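Local coordinates for protein GH3 beta-N-acetylglucosaminidase (Paenibacillaceae, PDB 6K5J) that probably hydrolyses terminal beta-linked N-acetylglucosamine residues, as a bacterial family 3 glycoside hydrolase with beta-N-acetylglucosaminidase activity, at residues 152-157 with 162-167; 182-187 with 214-219. All blocks are in the same frame, centred on the assembly; numbering follows the deposited sequence.

Contact 1: 152-157 with 162-167; sequences RSYGGT and ARLGTE. With NAG (2-acetamido-2-deoxy-beta-D-glucopyranose), chain B.
The acetamido oxygen O7 of the bound NAG accepts a hydrogen bond from R152 NH1 at 2.8 Å, with an N-H...O angle of 158°. R152 NH2 reaches the same O7 and also NAG O3, both weakly. The sugar therefore meets the guanidinium at its edge. The chain is bent at chi3 (72°), which turns this edge to the sugar. E85 forms a salt bridge with NH2, and V148 O takes a bond from NH1; together they probably fix the group's rotation.

Two residues on, Y154 packs on helix 158-174. L164 CB lies over the centre of the phenol ring, 3.9 Å from its centroid, a CH-pi contact. L164 CD2 touches Y154 CD1 at 3.7 Å. Beside it, G165 CA comes to 3.4 Å from Y154 CE2. G165 has no side chain, which lets the ring come this close to the helix backbone. Cutting Y154 back to an alanine here is likely to open a gap against the helix and leave L164 CB and G165 CA without the ring they pack on.

S153 OG accepts from G155 N at 3.0 Å, an ST turn. The same OG bonds to N141 N and D139 O, which tie the turn to an earlier part of the same loop. Helix 158-174 thus has Y154 on one flank. It also touches helix 111-127 through L164 and helix 213-222 through A162 and T166. The loop leads here from strand 132-133.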
ATOM      1  N   ARG A 152      -0.327  -0.249   6.633  1.00 17.57           N
ATOM      2  CA  ARG A 152       0.368  -0.792   5.469  1.00 16.66           C
ATOM      3  C   ARG A 152       1.506  -1.734   5.847  1.00 17.86           C
ATOM      4  O   ARG A 152       2.021  -2.434   4.971  1.00 18.19           O
ATOM      5  CB  ARG A 152       0.914   0.347   4.602  1.00 17.41           C
ATOM      6  CG  ARG A 152      -0.164   1.212   3.982  1.00 18.27           C
ATOM      7  CD  ARG A 152       0.440   2.493   3.428  1.00 17.99           C
ATOM      8  NE  ARG A 152       1.215   2.225   2.227  1.00 16.91           N
ATOM      9  CZ  ARG A 152       2.108   3.060   1.702  1.00 20.06           C
ATOM     10  NH1 ARG A 152       2.373   4.213   2.293  1.00 15.84           N
ATOM     11  NH2 ARG A 152       2.730   2.740   0.575  1.00 17.30           N
ATOM     12  N   SER A 153       1.902  -1.774   7.116  1.00 17.98           N
ATOM     13  CA  SER A 153       2.904  -2.698   7.626  1.00 15.40           C
ATOM     14  C   SER A 153       2.217  -3.893   8.274  1.00 17.05           C
ATOM     15  O   SER A 153       1.156  -3.747   8.884  1.00 17.39           O
ATOM     16  CB  SER A 153       3.796  -2.002   8.662  1.00 18.01           C
ATOM     17  OG  SER A 153       4.475  -2.951   9.471  1.00 18.96           O
ATOM     18  N   TYR A 154       2.828  -5.085   8.154  1.00 17.13           N
ATOM     19  CA  TYR A 154       2.277  -6.242   8.868  1.00 17.85           C
ATOM     20  C   TYR A 154       2.324  -6.043  10.383  1.00 18.58           C
ATOM     21  O   TYR A 154       1.466  -6.560  11.104  1.00 18.46           O
ATOM     22  CB  TYR A 154       3.030  -7.529   8.521  1.00 16.46           C
ATOM     23  CG  TYR A 154       3.040  -7.908   7.063  1.00 17.43           C
ATOM     24  CD1 TYR A 154       1.892  -8.386   6.433  1.00 15.21           C
ATOM     25  CD2 TYR A 154       4.208  -7.798   6.320  1.00 16.30           C
ATOM     26  CE1 TYR A 154       1.911  -8.744   5.092  1.00 17.35           C
ATOM     27  CE2 TYR A 154       4.235  -8.146   4.987  1.00 16.52           C
ATOM     28  CZ  TYR A 154       3.097  -8.617   4.378  1.00 18.33           C
ATOM     29  OH  TYR A 154       3.142  -8.946   3.049  1.00 21.60           O
ATOM     30  N   GLY A 155       3.322  -5.329  10.891  1.00 16.67           N
ATOM     31  CA  GLY A 155       3.413  -5.162  12.327  1.00 17.77           C
ATOM     32  C   GLY A 155       4.766  -4.612  12.732  1.00 18.43           C
ATOM     33  O   GLY A 155       5.563  -4.185  11.893  1.00 18.48           O
ATOM     34  N   GLY A 156       5.006  -4.649  14.039  1.00 18.29           N
ATOM     35  CA  GLY A 156       6.132  -3.984  14.661  1.00 18.63           C
ATOM     36  C   GLY A 156       7.349  -4.832  14.970  1.00 22.28           C
ATOM     37  O   GLY A 156       8.274  -4.333  15.623  1.00 20.19           O
ATOM     38  N   THR A 157       7.408  -6.079  14.512  1.00 20.96           N
ATOM     39  CA  THR A 157       8.601  -6.888  14.720  1.00 23.58           C
ATOM     40  C   THR A 157       9.159  -7.352  13.385  1.00 22.40           C
ATOM     41  O   THR A 157       8.413  -7.612  12.437  1.00 20.17           O
ATOM     42  CB  THR A 157       8.337  -8.115  15.597  1.00 20.17           C
ATOM     43  OG1 THR A 157       7.348  -8.941  14.980  1.00 21.21           O
ATOM     44  CG2 THR A 157       7.887  -7.700  16.988  1.00 24.97           C
ATOM     45  N   ALA A 162       8.988 -10.301   8.311  1.00 18.94           N
ATOM     46  CA  ALA A 162       9.726 -11.183   7.409  1.00 19.62           C
ATOM     47  C   ALA A 162       8.926 -12.440   7.083  1.00 20.07           C
ATOM     48  O   ALA A 162       8.906 -12.888   5.932  1.00 20.04           O
ATOM     49  CB  ALA A 162      11.083 -11.569   8.015  1.00 20.35           C
ATOM     50  N   ARG A 163       8.275 -13.025   8.089  1.00 20.21           N
ATOM     51  CA  ARG A 163       7.575 -14.290   7.896  1.00 23.11           C
ATOM     52  C   ARG A 163       6.397 -14.123   6.941  1.00 22.93           C
ATOM     53  O   ARG A 163       6.208 -14.925   6.017  1.00 22.09           O
ATOM     54  CB  ARG A 163       7.108 -14.827   9.256  1.00 23.77           C
ATOM     55  CG  ARG A 163       6.401 -16.166   9.190  1.00 30.26           C
ATOM     56  CD  ARG A 163       6.366 -16.857  10.557  1.00 33.33           C
ATOM     57  NE  ARG A 163       6.170 -15.915  11.660  1.00 36.47           N
ATOM     58  CZ  ARG A 163       4.976 -15.535  12.105  1.00 30.28           C
ATOM     59  NH1 ARG A 163       3.882 -16.002  11.522  1.00 31.78           N
ATOM     60  NH2 ARG A 163       4.879 -14.691  13.122  1.00 33.00           N
ATOM     61  N   LEU A 164       5.606 -13.074   7.137  1.00 19.68           N
ATOM     62  CA  LEU A 164       4.466 -12.839   6.256  1.00 17.87           C
ATOM     63  C   LEU A 164       4.906 -12.214   4.937  1.00 17.82           C
ATOM     64  O   LEU A 164       4.372 -12.558   3.876  1.00 18.63           O
ATOM     65  CB  LEU A 164       3.441 -11.931   6.944  1.00 18.57           C
ATOM     66  CG  LEU A 164       2.362 -12.584   7.805  1.00 22.60           C
ATOM     67  CD1 LEU A 164       2.957 -13.552   8.819  1.00 22.20           C
ATOM     68  CD2 LEU A 164       1.526 -11.492   8.496  1.00 19.70           C
ATOM     69  N   GLY A 165       5.883 -11.304   4.990  1.00 17.93           N
ATOM     70  CA  GLY A 165       6.281 -10.582   3.791  1.00 17.22           C
ATOM     71  C   GLY A 165       6.897 -11.460   2.721  1.00 20.39           C
ATOM     72  O   GLY A 165       6.636 -11.263   1.533  1.00 18.96           O
ATOM     73  N   THR A 166       7.734 -12.433   3.111  1.00 19.90           N
ATOM     74  CA  THR A 166       8.316 -13.286   2.078  1.00 20.99           C
ATOM     75  C   THR A 166       7.270 -14.188   1.453  1.00 19.37           C
ATOM     76  O   THR A 166       7.371 -14.512   0.266  1.00 18.99           O
ATOM     77  CB  THR A 166       9.477 -14.136   2.607  1.00 25.88           C
ATOM     78  OG1 THR A 166       9.041 -14.941   3.709  1.00 23.32           O
ATOM     79  CG2 THR A 166      10.643 -13.246   3.033  1.00 22.83           C
ATOM     80  N   GLU A 167       6.259 -14.597   2.222  1.00 19.30           N
ATOM     81  CA  GLU A 167       5.172 -15.372   1.635  1.00 22.20           C
ATOM     82  C   GLU A 167       4.323 -14.523   0.697  1.00 21.18           C
ATOM     83  O   GLU A 167       3.813 -15.038  -0.305  1.00 20.23           O
ATOM     84  CB  GLU A 167       4.317 -15.989   2.741  1.00 21.63           C
ATOM     85  CG  GLU A 167       4.949 -17.278   3.309  1.00 23.08           C
ATOM     86  CD  GLU A 167       5.142 -18.327   2.219  1.00 29.58           C
ATOM     87  OE1 GLU A 167       4.147 -18.991   1.868  1.00 31.53           O
ATOM     88  OE2 GLU A 167       6.270 -18.481   1.698  1.00 28.08           O
TER
HETATM   89  C1  NAG B 601       4.861   6.757  -3.211  1.00 22.67           C
HETATM   90  C2  NAG B 601       4.676   5.657  -2.135  1.00 21.34           C
HETATM   91  C3  NAG B 601       4.957   4.257  -2.712  1.00 20.23           C
HETATM   92  C4  NAG B 601       4.229   4.041  -4.031  1.00 19.76           C
HETATM   93  C5  NAG B 601       4.590   5.165  -4.988  1.00 22.04           C
HETATM   94  C6  NAG B 601       3.921   5.058  -6.340  1.00 21.53           C
HETATM   95  C7  NAG B 601       5.163   5.905   0.273  1.00 21.16           C
HETATM   96  C8  NAG B 601       6.235   6.180   1.292  1.00 18.32           C
HETATM   97  N2  NAG B 601       5.556   5.920  -1.005  1.00 18.72           N
HETATM   98  O1  NAG B 601       4.315   7.935  -2.720  1.00 27.90           O
HETATM   99  O3  NAG B 601       4.556   3.258  -1.779  1.00 18.61           O
HETATM  100  O4  NAG B 601       4.599   2.791  -4.600  1.00 18.22           O
HETATM  101  O5  NAG B 601       4.158   6.400  -4.408  1.00 20.51           O
HETATM  102  O6  NAG B 601       2.524   5.309  -6.250  1.00 21.88           O
HETATM  103  O7  NAG B 601       4.003   5.659   0.596  1.00 20.36           O

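Contact 2: 182-187 with 214-219; sequences KHFPGH and APFREA. With NAG (2-acetamido-2-deoxy-beta-D-glucopyranose), chain B.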
ATOM      1  N   LYS A 182       9.222  -2.888  -0.348  1.00 17.80           N
ATOM      2  CA  LYS A 182       9.409  -1.457  -0.132  1.00 18.76           C
ATOM      3  C   LYS A 182       9.212  -1.167   1.355  1.00 16.70           C
ATOM      4  O   LYS A 182       8.592  -1.955   2.069  1.00 17.07           O
ATOM      5  CB  LYS A 182       8.442  -0.650  -1.025  1.00 17.00           C
ATOM      6  CG  LYS A 182       6.939  -0.811  -0.676  1.00 16.10           C
ATOM      7  CD  LYS A 182       6.056  -0.095  -1.731  1.00 15.21           C
ATOM      8  CE  LYS A 182       4.577  -0.019  -1.297  1.00 14.69           C
ATOM      9  NZ  LYS A 182       3.721   0.566  -2.403  1.00 17.27           N
ATOM     10  N   HIS A 183       9.763  -0.053   1.851  1.00 17.00           N
ATOM     11  CA  HIS A 183      10.570   0.947   1.163  1.00 17.47           C
ATOM     12  C   HIS A 183      11.987   0.888   1.750  1.00 17.81           C
ATOM     13  O   HIS A 183      12.212   1.326   2.887  1.00 18.59           O
ATOM     14  CB  HIS A 183       9.987   2.357   1.361  1.00 15.57           C
ATOM     15  CG  HIS A 183       8.543   2.499   0.962  1.00 14.50           C
ATOM     16  ND1 HIS A 183       7.499   2.082   1.762  1.00 18.08           N
ATOM     17  CD2 HIS A 183       7.976   3.033  -0.148  1.00 18.15           C
ATOM     18  CE1 HIS A 183       6.351   2.355   1.165  1.00 18.55           C
ATOM     19  NE2 HIS A 183       6.612   2.929   0.002  1.00 19.24           N
ATOM     20  N   PHE A 184      12.930   0.365   0.973  1.00 17.97           N
ATOM     21  CA  PHE A 184      14.247   0.020   1.503  1.00 18.53           C
ATOM     22  C   PHE A 184      15.044   1.281   1.854  1.00 17.82           C
ATOM     23  O   PHE A 184      15.060   2.239   1.079  1.00 18.62           O
ATOM     24  CB  PHE A 184      15.011  -0.821   0.470  1.00 17.29           C
ATOM     25  CG  PHE A 184      16.379  -1.256   0.927  1.00 17.77           C
ATOM     26  CD1 PHE A 184      17.493  -0.464   0.680  1.00 18.61           C
ATOM     27  CD2 PHE A 184      16.552  -2.461   1.589  1.00 18.54           C
ATOM     28  CE1 PHE A 184      18.760  -0.857   1.106  1.00 19.61           C
ATOM     29  CE2 PHE A 184      17.816  -2.876   2.012  1.00 21.17           C
ATOM     30  CZ  PHE A 184      18.923  -2.069   1.776  1.00 17.78           C
ATOM     31  N   PRO A 185      15.780   1.285   2.986  1.00 17.92           N
ATOM     32  CA  PRO A 185      15.976   0.168   3.921  1.00 17.98           C
ATOM     33  C   PRO A 185      14.965   0.083   5.068  1.00 20.85           C
ATOM     34  O   PRO A 185      15.228  -0.623   6.036  1.00 22.23           O
ATOM     35  CB  PRO A 185      17.384   0.431   4.481  1.00 18.52           C
ATOM     36  CG  PRO A 185      17.497   1.928   4.477  1.00 20.51           C
ATOM     37  CD  PRO A 185      16.731   2.384   3.239  1.00 20.04           C
ATOM     38  N   GLY A 186      13.834   0.782   4.977  1.00 19.81           N
ATOM     39  CA  GLY A 186      12.818   0.622   6.001  1.00 17.14           C
ATOM     40  C   GLY A 186      12.243   1.940   6.475  1.00 18.79           C
ATOM     41  O   GLY A 186      12.940   2.732   7.107  1.00 20.62           O
ATOM     42  N   HIS A 187      10.961   2.163   6.192  1.00 17.31           N
ATOM     43  CA  HIS A 187      10.254   3.409   6.456  1.00 20.75           C
ATOM     44  C   HIS A 187       9.409   3.352   7.728  1.00 18.16           C
ATOM     45  O   HIS A 187       8.720   4.326   8.038  1.00 20.70           O
ATOM     46  CB  HIS A 187       9.360   3.741   5.241  1.00 18.98           C
ATOM     47  CG  HIS A 187       9.140   5.207   4.990  1.00 21.07           C
ATOM     48  ND1 HIS A 187       8.732   6.091   5.973  1.00 18.20           N
ATOM     49  CD2 HIS A 187       9.209   5.931   3.842  1.00 18.18           C
ATOM     50  CE1 HIS A 187       8.594   7.298   5.448  1.00 20.79           C
ATOM     51  NE2 HIS A 187       8.880   7.231   4.160  1.00 18.03           N
ATOM     52  N   ALA A 214      16.117  -6.540   8.387  1.00 20.26           N
ATOM     53  CA  ALA A 214      15.928  -7.987   8.498  1.00 18.72           C
ATOM     54  C   ALA A 214      14.915  -8.550   7.504  1.00 21.43           C
ATOM     55  O   ALA A 214      15.224  -9.561   6.850  1.00 21.49           O
ATOM     56  CB  ALA A 214      15.558  -8.347   9.947  1.00 21.06           C
ATOM     57  N   PRO A 215      13.712  -7.986   7.339  1.00 21.28           N
ATOM     58  CA  PRO A 215      12.788  -8.585   6.361  1.00 21.34           C
ATOM     59  C   PRO A 215      13.259  -8.430   4.927  1.00 20.61           C
ATOM     60  O   PRO A 215      13.006  -9.327   4.109  1.00 19.22           O
ATOM     61  CB  PRO A 215      11.460  -7.851   6.621  1.00 19.19           C
ATOM     62  CG  PRO A 215      11.845  -6.588   7.283  1.00 20.99           C
ATOM     63  CD  PRO A 215      13.085  -6.882   8.084  1.00 20.43           C
ATOM     64  N   PHE A 216      13.959  -7.335   4.598  1.00 20.01           N
ATOM     65  CA  PHE A 216      14.517  -7.208   3.253  1.00 20.80           C
ATOM     66  C   PHE A 216      15.561  -8.289   2.980  1.00 19.14           C
ATOM     67  O   PHE A 216      15.589  -8.860   1.885  1.00 18.21           O
ATOM     68  CB  PHE A 216      15.116  -5.814   3.055  1.00 18.78           C
ATOM     69  CG  PHE A 216      14.086  -4.717   3.038  1.00 20.13           C
ATOM     70  CD1 PHE A 216      13.297  -4.508   1.916  1.00 17.03           C
ATOM     71  CD2 PHE A 216      13.898  -3.902   4.149  1.00 17.12           C
ATOM     72  CE1 PHE A 216      12.338  -3.496   1.895  1.00 17.58           C
ATOM     73  CE2 PHE A 216      12.945  -2.883   4.131  1.00 18.25           C
ATOM     74  CZ  PHE A 216      12.174  -2.676   3.000  1.00 14.89           C
ATOM     75  N   ARG A 217      16.416  -8.584   3.966  1.00 20.93           N
ATOM     76  CA  ARG A 217      17.396  -9.664   3.822  1.00 22.07           C
ATOM     77  C   ARG A 217      16.712 -10.987   3.536  1.00 20.90           C
ATOM     78  O   ARG A 217      17.152 -11.754   2.674  1.00 19.84           O
ATOM     79  CB  ARG A 217      18.248  -9.801   5.095  1.00 23.50           C
ATOM     80  CG  ARG A 217      19.318  -8.756   5.289  1.00 25.68           C
ATOM     81  CD  ARG A 217      20.317  -9.197   6.382  1.00 26.14           C
ATOM     82  NE  ARG A 217      19.639  -9.644   7.602  1.00 24.66           N
ATOM     83  CZ  ARG A 217      19.507  -8.886   8.687  1.00 24.72           C
ATOM     84  NH1 ARG A 217      19.999  -7.650   8.696  1.00 25.82           N
ATOM     85  NH2 ARG A 217      18.870  -9.350   9.754  1.00 23.84           N
ATOM     86  N   GLU A 218      15.638 -11.284   4.272  1.00 21.71           N
ATOM     87  CA  GLU A 218      14.946 -12.550   4.079  1.00 23.16           C
ATOM     88  C   GLU A 218      14.305 -12.624   2.702  1.00 21.61           C
ATOM     89  O   GLU A 218      14.302 -13.689   2.077  1.00 23.66           O
ATOM     90  CB  GLU A 218      13.891 -12.750   5.172  1.00 23.31           C
ATOM     91  CG  GLU A 218      14.464 -12.792   6.577  1.00 30.17           C
ATOM     92  CD  GLU A 218      15.323 -14.028   6.798  1.00 37.94           C
ATOM     93  OE1 GLU A 218      15.117 -15.025   6.067  1.00 34.49           O
ATOM     94  OE2 GLU A 218      16.201 -14.002   7.692  1.00 41.05           O
ATOM     95  N   ALA A 219      13.730 -11.514   2.224  1.00 20.80           N
ATOM     96  CA  ALA A 219      13.134 -11.488   0.887  1.00 19.11           C
ATOM     97  C   ALA A 219      14.195 -11.671  -0.190  1.00 18.75           C
ATOM     98  O   ALA A 219      14.009 -12.435  -1.147  1.00 17.91           O
ATOM     99  CB  ALA A 219      12.384 -10.168   0.668  1.00 18.98           C
TER
HETATM  100  C1  NAG B 601       4.861   6.757  -3.211  1.00 22.67           C
HETATM  101  C2  NAG B 601       4.676   5.657  -2.135  1.00 21.34           C
HETATM  102  C3  NAG B 601       4.957   4.257  -2.712  1.00 20.23           C
HETATM  103  C4  NAG B 601       4.229   4.041  -4.031  1.00 19.76           C
HETATM  104  C5  NAG B 601       4.590   5.165  -4.988  1.00 22.04           C
HETATM  105  C6  NAG B 601       3.921   5.058  -6.340  1.00 21.53           C
HETATM  106  C7  NAG B 601       5.163   5.905   0.273  1.00 21.16           C
HETATM  107  C8  NAG B 601       6.235   6.180   1.292  1.00 18.32           C
HETATM  108  N2  NAG B 601       5.556   5.920  -1.005  1.00 18.72           N
HETATM  109  O1  NAG B 601       4.315   7.935  -2.720  1.00 27.90           O
HETATM  110  O3  NAG B 601       4.556   3.258  -1.779  1.00 18.61           O
HETATM  111  O4  NAG B 601       4.599   2.791  -4.600  1.00 18.22           O
HETATM  112  O5  NAG B 601       4.158   6.400  -4.408  1.00 20.51           O
HETATM  113  O6  NAG B 601       2.524   5.309  -6.250  1.00 21.88           O
HETATM  114  O7  NAG B 601       4.003   5.659   0.596  1.00 20.36           O
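F216 buries the most surface here. Its ring reaches from helix 213-222 into the bend of 182-187. F184 presents its ring edge to the F216 face in a T-shaped stack, with centroids 5.2 Å apart and planes at 83°. The nearest atoms are F184 CD2 and F216 CG, at 3.6 Å. F184 CA also lies over the F216 ring, a CH-pi contact. With CG anti to the carbonyl carbon (chi1 -68°), the F216 ring projects from the helix to the strand. Its rim meets the backbone at K182 C and H183 N, with F216 CZ 3.7 Å from K182 C. P185 C also comes to 3.7 Å from F216 CE2. The peptide bonds before H183 and P185 are both cis, consistent with the corner the chain turns at H183, beside the F216 ring. P185 CB sits over the centre of one F184 face.

K182 gives its backbone to F216 and its side chain to the sugar. The chain runs extended beyond CG, and NZ donates to NAG O3 at 2.9 Å, with a weak bond to NAG O4. F134 O and E85 also hold NZ. NAG O3 has a second partner in H183 NE2, at 2.7 Å. The H183 ring lies between K182 CG, over the centre of one face, and NAG C8, nearer the rim of the opposite face. D139 binds H183 ND1, a second-shell contact that probably orients the imidazole. K182 and H183 thus bind the NAG directly; the KHFPGH sequence is consistent with the sugar-binding motif of family 3 N-acetylglucosaminidases.

Strand 178-184 pairs with strand 226-229 in the parallel sheet of this TIM-barrel-type domain. Helix 249-258 covers F184 through V250, L254 and L255, while helix 158-174 packs on helix 213-222.

In the fold
Contact 1 comes first along the chain. It closes a short turn, bringing the loop after strand 132-133 back onto helix 158-174, which follows at once. That helix leads into strand 178-184, where contact 2 begins. Contact 2 closes a longer loop, from the end of this strand to helix 213-222. The two contacts run in series and neither encloses the other. They meet in two places. On the helices, T166 CG2 packs against the backbone of E218 and A219. At the sugar, R152 lies beside K182 and H183. D139, in the loop of contact 1, links that loop to the end of strand 178-184.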